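Local structure of Sfrice_029225 (Spodoptera frugiperda, 6I50) at residues A[3-9]-A[40-46]; A[76-82]-A[143-147]. The protein probably acts as a secreted cytokine of the tumour necrosis factor family that binds a TNF-type receptor. All coordinates share one frame; numbering follows the deposited sequence.

Contact 1: residues A[3-9]-A[40-46]; sequences FIAAHFH and WYPAPWT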
loop_
_atom_site.group_PDB
_atom_site.type_symbol
_atom_site.label_atom_id
_atom_site.label_comp_id
_atom_site.label_asym_id
_atom_site.label_seq_id
_atom_site.Cartn_x
_atom_site.Cartn_y
_atom_site.Cartn_z
ATOM N N PHE A 3 9.912 11.652 -15.705
ATOM C CA PHE A 3 9.026 10.836 -14.876
ATOM C C PHE A 3 9.226 9.390 -15.318
ATOM O O PHE A 3 8.547 8.895 -16.218
ATOM C CB PHE A 3 7.580 11.294 -15.033
ATOM C CG PHE A 3 6.607 10.592 -14.124
ATOM C CD1 PHE A 3 6.893 10.413 -12.779
ATOM C CD2 PHE A 3 5.386 10.157 -14.606
ATOM C CE1 PHE A 3 5.984 9.792 -11.939
ATOM C CE2 PHE A 3 4.473 9.531 -13.777
ATOM C CZ PHE A 3 4.770 9.351 -12.440
ATOM N N ILE A 4 10.190 8.716 -14.694
ATOM C CA ILE A 4 10.540 7.339 -15.055
ATOM C C ILE A 4 9.604 6.435 -14.256
ATOM O O ILE A 4 9.906 6.018 -13.139
ATOM C CB ILE A 4 12.016 7.046 -14.802
ATOM C CG1 ILE A 4 12.872 8.036 -15.604
ATOM C CG2 ILE A 4 12.363 5.606 -15.176
ATOM C CD1 ILE A 4 14.350 7.795 -15.497
ATOM N N ALA A 5 8.444 6.133 -14.841
ATOM C CA ALA A 5 7.362 5.501 -14.101
ATOM C C ALA A 5 6.406 4.849 -15.086
ATOM O O ALA A 5 6.302 5.272 -16.237
ATOM C CB ALA A 5 6.613 6.521 -13.236
ATOM N N ALA A 6 5.699 3.829 -14.613
ATOM C CA ALA A 6 4.734 3.120 -15.442
ATOM C C ALA A 6 3.744 2.393 -14.542
ATOM O O ALA A 6 4.077 1.982 -13.428
ATOM C CB ALA A 6 5.426 2.130 -16.390
ATOM N N HIS A 7 2.519 2.245 -15.044
ATOM C CA HIS A 7 1.473 1.496 -14.366
ATOM C C HIS A 7 0.856 0.535 -15.369
ATOM O O HIS A 7 0.473 0.951 -16.463
ATOM C CB HIS A 7 0.393 2.424 -13.799
ATOM C CG HIS A 7 -0.704 1.702 -13.081
ATOM N ND1 HIS A 7 -0.630 1.376 -11.743
ATOM C CD2 HIS A 7 -1.900 1.237 -13.515
ATOM C CE1 HIS A 7 -1.739 0.755 -11.381
ATOM N NE2 HIS A 7 -2.527 0.661 -12.436
ATOM N N PHE A 8 0.797 -0.744 -15.013
ATOM C CA PHE A 8 0.210 -1.775 -15.861
ATOM C C PHE A 8 -0.916 -2.439 -15.086
ATOM O O PHE A 8 -0.737 -2.798 -13.917
ATOM C CB PHE A 8 1.258 -2.813 -16.271
ATOM C CG PHE A 8 2.516 -2.208 -16.811
ATOM C CD1 PHE A 8 2.595 -1.835 -18.142
ATOM C CD2 PHE A 8 3.607 -1.981 -15.981
ATOM C CE1 PHE A 8 3.752 -1.264 -18.650
ATOM C CE2 PHE A 8 4.769 -1.416 -16.481
ATOM C CZ PHE A 8 4.834 -1.049 -17.820
ATOM N N HIS A 9 -2.071 -2.613 -15.722
ATOM C CA HIS A 9 -3.208 -3.162 -14.998
ATOM C C HIS A 9 -3.825 -4.322 -15.768
ATOM O O HIS A 9 -3.541 -4.543 -16.949
ATOM C CB HIS A 9 -4.267 -2.082 -14.678
ATOM C CG HIS A 9 -4.764 -1.321 -15.870
ATOM N ND1 HIS A 9 -5.108 0.012 -15.801
ATOM C CD2 HIS A 9 -5.012 -1.708 -17.144
ATOM C CE1 HIS A 9 -5.528 0.420 -16.985
ATOM N NE2 HIS A 9 -5.482 -0.604 -17.818
ATOM N N TRP A 40 -1.415 -8.264 -18.338
ATOM C CA TRP A 40 -1.174 -6.862 -18.032
ATOM C C TRP A 40 -1.280 -6.013 -19.292
ATOM O O TRP A 40 -1.072 -6.488 -20.409
ATOM C CB TRP A 40 0.222 -6.647 -17.433
ATOM C CG TRP A 40 0.544 -7.390 -16.181
ATOM C CD1 TRP A 40 1.638 -8.178 -15.958
ATOM C CD2 TRP A 40 -0.202 -7.387 -14.957
ATOM N NE1 TRP A 40 1.613 -8.674 -14.676
ATOM C CE2 TRP A 40 0.496 -8.201 -14.041
ATOM C CE3 TRP A 40 -1.391 -6.777 -14.549
ATOM C CZ2 TRP A 40 0.040 -8.423 -12.744
ATOM C CZ3 TRP A 40 -1.841 -7.004 -13.263
ATOM C CH2 TRP A 40 -1.131 -7.819 -12.378
ATOM N N TYR A 41 -1.573 -4.728 -19.092
ATOM C CA TYR A 41 -1.572 -3.772 -20.180
ATOM C C TYR A 41 -1.303 -2.399 -19.584
ATOM O O TYR A 41 -1.834 -2.088 -18.508
ATOM C CB TYR A 41 -2.901 -3.762 -20.947
ATOM C CG TYR A 41 -2.799 -3.090 -22.294
ATOM C CD1 TYR A 41 -2.394 -3.803 -23.413
ATOM C CD2 TYR A 41 -3.094 -1.741 -22.444
ATOM C CE1 TYR A 41 -2.287 -3.193 -24.650
ATOM C CE2 TYR A 41 -2.990 -1.121 -23.679
ATOM C CZ TYR A 41 -2.585 -1.854 -24.777
ATOM O OH TYR A 41 -2.479 -1.249 -26.008
ATOM N N PRO A 42 -0.498 -1.566 -20.241
ATOM C CA PRO A 42 -0.235 -0.225 -19.699
ATOM C C PRO A 42 -1.508 0.607 -19.585
ATOM O O PRO A 42 -2.365 0.595 -20.474
ATOM C CB PRO A 42 0.742 0.381 -20.716
ATOM C CG PRO A 42 0.530 -0.411 -21.971
ATOM C CD PRO A 42 0.221 -1.800 -21.503
ATOM N N ALA A 43 -1.628 1.321 -18.461
ATOM C CA ALA A 43 -2.691 2.300 -18.300
ATOM C C ALA A 43 -2.532 3.401 -19.349
ATOM O O ALA A 43 -1.439 3.605 -19.885
ATOM C CB ALA A 43 -2.661 2.892 -16.892
ATOM N N PRO A 44 -3.608 4.123 -19.661
ATOM C CA PRO A 44 -3.507 5.153 -20.708
ATOM C C PRO A 44 -2.406 6.176 -20.467
ATOM O O PRO A 44 -1.721 6.560 -21.423
ATOM C CB PRO A 44 -4.905 5.784 -20.695
ATOM C CG PRO A 44 -5.797 4.657 -20.295
ATOM C CD PRO A 44 -5.008 3.880 -19.263
ATOM N N TRP A 45 -2.203 6.624 -19.225
ATOM C CA TRP A 45 -1.165 7.625 -19.002
ATOM C C TRP A 45 0.218 7.055 -19.278
ATOM O O TRP A 45 1.125 7.793 -19.675
ATOM C CB TRP A 45 -1.255 8.203 -17.582
ATOM C CG TRP A 45 -0.779 7.337 -16.435
ATOM C CD1 TRP A 45 -1.564 6.662 -15.540
ATOM C CD2 TRP A 45 0.581 7.110 -16.021
ATOM N NE1 TRP A 45 -0.780 6.009 -14.613
ATOM C CE2 TRP A 45 0.540 6.268 -14.886
ATOM C CE3 TRP A 45 1.826 7.531 -16.503
ATOM C CZ2 TRP A 45 1.696 5.836 -14.232
ATOM C CZ3 TRP A 45 2.974 7.097 -15.858
ATOM C CH2 TRP A 45 2.901 6.258 -14.732
ATOM N N THR A 46 0.388 5.748 -19.094
ATOM C CA THR A 46 1.654 5.105 -19.417
ATOM C C THR A 46 1.842 4.995 -20.926
ATOM O O THR A 46 2.916 5.308 -21.447
ATOM C CB THR A 46 1.709 3.733 -18.744
ATOM O OG1 THR A 46 1.699 3.920 -17.323
ATOM C CG2 THR A 46 2.956 2.979 -19.151
#
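Strand residues 5-9 and 40-42 pair antiparallel, Phe-8 facing Pro-42 as a non-hydrogen-bonded pair, while His-9 and Tyr-41 exchange two backbone bonds, His-9 N to Tyr-41 O at 2.8 Å and Tyr-41 N to His-9 O on a more bent path. Beyond Pro-42 the partner chain turns into a short helix. Ala-43, at its N-cap position, still gives its N-H to His-7 O (N to O 2.9 Å, nearly straight at 172°); three residues on, a side chain takes over, Thr-46 OG1 accepting from His-7 N at 2.9 Å, so His-7 is gripped at both N and O. Apolar packing fills in around these bonds. Trp-45 has CG wedged between its backbone N and carbonyl carbon (chi1 75°), which lays the indole along the strand: CZ3 meets Phe-3 CE2 at 3.5 Å, CH2 reaches Ala-6, and CZ2 lies 3.7 Å from His-7 CB. Its NE1 bonds Ala-126 O of the second subunit. Phe-8 sets CD1 against Pro-42 CA at 3.6 Å, while His-9 CE1 lies 3.8 Å from Ala-43 CB. Strand 40-42 thus extends the sheet beyond strand 5-10, whose other neighbour is 144-161, within the TNF jelly roll, and Trp-45 carries it into the trimer interface.

Contact 2: residues A[76-82]-A[143-147]; sequences IYYLDSH and DRHSL
Backbone pairing between residues 76-80 and 144-147 is brief, a single bridge at Tyr-78 and Ser-146 where the strands cross at 123°. Leu-147 N meets Tyr-77 O at 2.7 Å, nearly in line with the carbonyl bond, whereas Leu-79 N comes to His-145 O from above the carbonyl plane, at 3.1 Å.

Past the bridge a carboxylate replaces the backbone as acceptor. Asp-80 has CG trans to its backbone N (chi1 -164°), which carries OD1 to His-145. Two N-H groups of His-145 reach OD1 from opposite faces of the carboxylate plane: the backbone N at 2.7 Å and ND1 at 3.3 Å, with OD1 lying in the plane of the imidazole. A water donates to OD1 and to Asp-143 O, and accepts a weak bond from His-145 ND1. The other oxygen, OD2, closes an Asx turn by accepting His-82 N, and its syn lone pair receives His-82 ND1 at 2.7 Å. Four protein N-H groups thus fix the carboxylate's rotation and would favour its ionised form.

This is antiparallel pairing inside one sheet of the TNF jelly roll, near the end of strand 68-80, where the backbones part after one bridge and the Asp-80 side chain spans to His-145.

Stacking secures the far end. The guanidinium of Arg-144 lies flat on the His-82 ring, planes at 9° and centres 3.7 Å apart, with NH2 over the middle of the imidazole; NH1 bonds Thr-84 O.

Apolar contacts occupy the other end: Leu-147 runs beside Tyr-77, CD1 to CE1 3.6 Å, and its CD1 lies 4.0 Å from Leu-79 CD2.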
loop_
_atom_site.group_PDB
_atom_site.type_symbol
_atom_site.label_atom_id
_atom_site.label_comp_id
_atom_site.label_asym_id
_atom_site.label_seq_id
_atom_site.Cartn_x
_atom_site.Cartn_y
_atom_site.Cartn_z
ATOM N N ILE A 76 -2.897 -8.163 -6.590
ATOM C CA ILE A 76 -3.576 -9.261 -7.268
ATOM C C ILE A 76 -4.914 -9.458 -6.575
ATOM O O ILE A 76 -4.966 -9.654 -5.352
ATOM C CB ILE A 76 -2.748 -10.555 -7.251
ATOM C CG1 ILE A 76 -1.377 -10.330 -7.912
ATOM C CG2 ILE A 76 -3.502 -11.679 -7.952
ATOM C CD1 ILE A 76 -1.446 -9.916 -9.374
ATOM N N TYR A 77 -5.991 -9.402 -7.348
ATOM C CA TYR A 77 -7.344 -9.578 -6.825
ATOM C C TYR A 77 -7.750 -11.024 -7.090
ATOM O O TYR A 77 -8.047 -11.399 -8.225
ATOM C CB TYR A 77 -8.287 -8.580 -7.489
ATOM C CG TYR A 77 -9.657 -8.427 -6.864
ATOM C CD1 TYR A 77 -10.598 -9.444 -6.942
ATOM C CD2 TYR A 77 -10.027 -7.237 -6.251
ATOM C CE1 TYR A 77 -11.858 -9.293 -6.397
ATOM C CE2 TYR A 77 -11.289 -7.079 -5.703
ATOM C CZ TYR A 77 -12.197 -8.106 -5.783
ATOM O OH TYR A 77 -13.454 -7.955 -5.244
ATOM N N TYR A 78 -7.762 -11.839 -6.038
ATOM C CA TYR A 78 -8.132 -13.241 -6.174
ATOM C C TYR A 78 -9.634 -13.427 -6.033
ATOM O O TYR A 78 -10.291 -12.749 -5.238
ATOM C CB TYR A 78 -7.415 -14.095 -5.125
ATOM C CG TYR A 78 -5.912 -14.121 -5.285
ATOM C CD1 TYR A 78 -5.292 -15.047 -6.114
ATOM C CD2 TYR A 78 -5.113 -13.213 -4.605
ATOM C CE1 TYR A 78 -3.910 -15.064 -6.257
ATOM C CE2 TYR A 78 -3.742 -13.225 -4.735
ATOM C CZ TYR A 78 -3.144 -14.147 -5.561
ATOM O OH TYR A 78 -1.771 -14.142 -5.678
ATOM N N LEU A 79 -10.171 -14.356 -6.815
ATOM C CA LEU A 79 -11.545 -14.832 -6.671
ATOM C C LEU A 79 -11.376 -16.345 -6.719
ATOM O O LEU A 79 -11.391 -16.953 -7.793
ATOM C CB LEU A 79 -12.470 -14.296 -7.766
ATOM C CG LEU A 79 -13.948 -14.661 -7.597
ATOM C CD1 LEU A 79 -14.404 -14.343 -6.183
ATOM C CD2 LEU A 79 -14.812 -13.931 -8.611
ATOM N N ASP A 80 -11.169 -16.943 -5.550
ATOM C CA ASP A 80 -10.609 -18.281 -5.489
ATOM C C ASP A 80 -11.156 -18.980 -4.256
ATOM O O ASP A 80 -11.569 -18.336 -3.287
ATOM C CB ASP A 80 -9.076 -18.224 -5.458
ATOM C CG ASP A 80 -8.434 -19.555 -5.787
ATOM O OD1 ASP A 80 -8.167 -19.815 -6.978
ATOM O OD2 ASP A 80 -8.189 -20.337 -4.846
ATOM N N SER A 81 -11.149 -20.309 -4.299
ATOM C CA SER A 81 -11.695 -21.101 -3.206
ATOM C C SER A 81 -10.627 -21.671 -2.278
ATOM O O SER A 81 -10.978 -22.298 -1.277
ATOM C CB SER A 81 -12.564 -22.240 -3.758
ATOM O OG SER A 81 -11.825 -23.061 -4.639
ATOM N N HIS A 82 -9.344 -21.474 -2.574
ATOM C CA HIS A 82 -8.298 -21.982 -1.693
ATOM C C HIS A 82 -8.235 -21.183 -0.393
ATOM O O HIS A 82 -8.579 -19.998 -0.348
ATOM C CB HIS A 82 -6.940 -21.945 -2.393
ATOM C CG HIS A 82 -6.779 -23.000 -3.440
ATOM N ND1 HIS A 82 -7.107 -22.792 -4.762
ATOM C CD2 HIS A 82 -6.356 -24.284 -3.355
ATOM C CE1 HIS A 82 -6.880 -23.896 -5.450
ATOM N NE2 HIS A 82 -6.428 -24.820 -4.618
ATOM N N ASP A 143 -2.217 -22.930 -9.482
ATOM C CA ASP A 143 -3.607 -22.817 -9.893
ATOM C C ASP A 143 -4.452 -22.017 -8.915
ATOM O O ASP A 143 -5.207 -22.575 -8.113
ATOM C CB ASP A 143 -4.188 -24.209 -10.106
ATOM C CG ASP A 143 -3.627 -24.874 -11.344
ATOM O OD1 ASP A 143 -2.407 -24.738 -11.592
ATOM O OD2 ASP A 143 -4.405 -25.520 -12.077
ATOM N N ARG A 144 -4.319 -20.702 -8.987
ATOM C CA ARG A 144 -5.216 -19.774 -8.326
ATOM C C ARG A 144 -5.891 -18.937 -9.401
ATOM O O ARG A 144 -5.319 -18.698 -10.473
ATOM C CB ARG A 144 -4.469 -18.872 -7.334
ATOM C CG ARG A 144 -3.744 -19.629 -6.232
ATOM C CD ARG A 144 -4.715 -20.308 -5.296
ATOM N NE ARG A 144 -4.090 -20.696 -4.030
ATOM C CZ ARG A 144 -3.561 -21.890 -3.782
ATOM N NH1 ARG A 144 -3.028 -22.146 -2.593
ATOM N NH2 ARG A 144 -3.569 -22.837 -4.715
ATOM N N HIS A 145 -7.118 -18.516 -9.122
ATOM C CA HIS A 145 -7.872 -17.666 -10.029
ATOM C C HIS A 145 -7.869 -16.232 -9.520
ATOM O O HIS A 145 -8.077 -15.984 -8.328
ATOM C CB HIS A 145 -9.312 -18.156 -10.173
ATOM C CG HIS A 145 -9.424 -19.539 -10.729
ATOM N ND1 HIS A 145 -9.135 -20.665 -9.988
ATOM C CD2 HIS A 145 -9.791 -19.978 -11.955
ATOM C CE1 HIS A 145 -9.326 -21.739 -10.733
ATOM N NE2 HIS A 145 -9.724 -21.350 -11.931
ATOM N N SER A 146 -7.638 -15.294 -10.432
ATOM C CA SER A 146 -7.637 -13.876 -10.109
ATOM C C SER A 146 -8.467 -13.118 -11.137
ATOM O O SER A 146 -8.658 -13.573 -12.269
ATOM C CB SER A 146 -6.211 -13.307 -10.054
ATOM O OG SER A 146 -5.459 -13.704 -11.186
ATOM N N LEU A 147 -8.968 -11.952 -10.728
ATOM C CA LEU A 147 -9.743 -11.084 -11.611
ATOM C C LEU A 147 -8.806 -10.054 -12.228
ATOM O O LEU A 147 -8.272 -9.184 -11.526
ATOM C CB LEU A 147 -10.880 -10.404 -10.852
ATOM C CG LEU A 147 -12.022 -11.306 -10.398
ATOM C CD1 LEU A 147 -13.050 -10.504 -9.613
ATOM C CD2 LEU A 147 -12.670 -11.973 -11.601
HETATM O O HOH W 1 -8.481 -22.562 -7.887
#

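How the contacts relate
Both segments of contact 1 precede those of contact 2 in the sequence, and the centres of the two contacts lie about 23 Å apart. One sheet nevertheless serves both: strand 144-161 pairs with strand 5-10 as well as with strand 68-80, and thereby joins residues 3-9 to residues 76-82. The contacts also touch directly, Trp-40 CH2 packing on Ile-76 CD1 at 3.7 Å. The principle illustrated is that of a jelly roll, in which segments distant in sequence become neighbours within one sheet. Each contact also reaches the second subunit, contact 1 through Trp-45 and its neighbours and contact 2 through Tyr-77 on Ala-106, tying sheet pairing to trimer assembly.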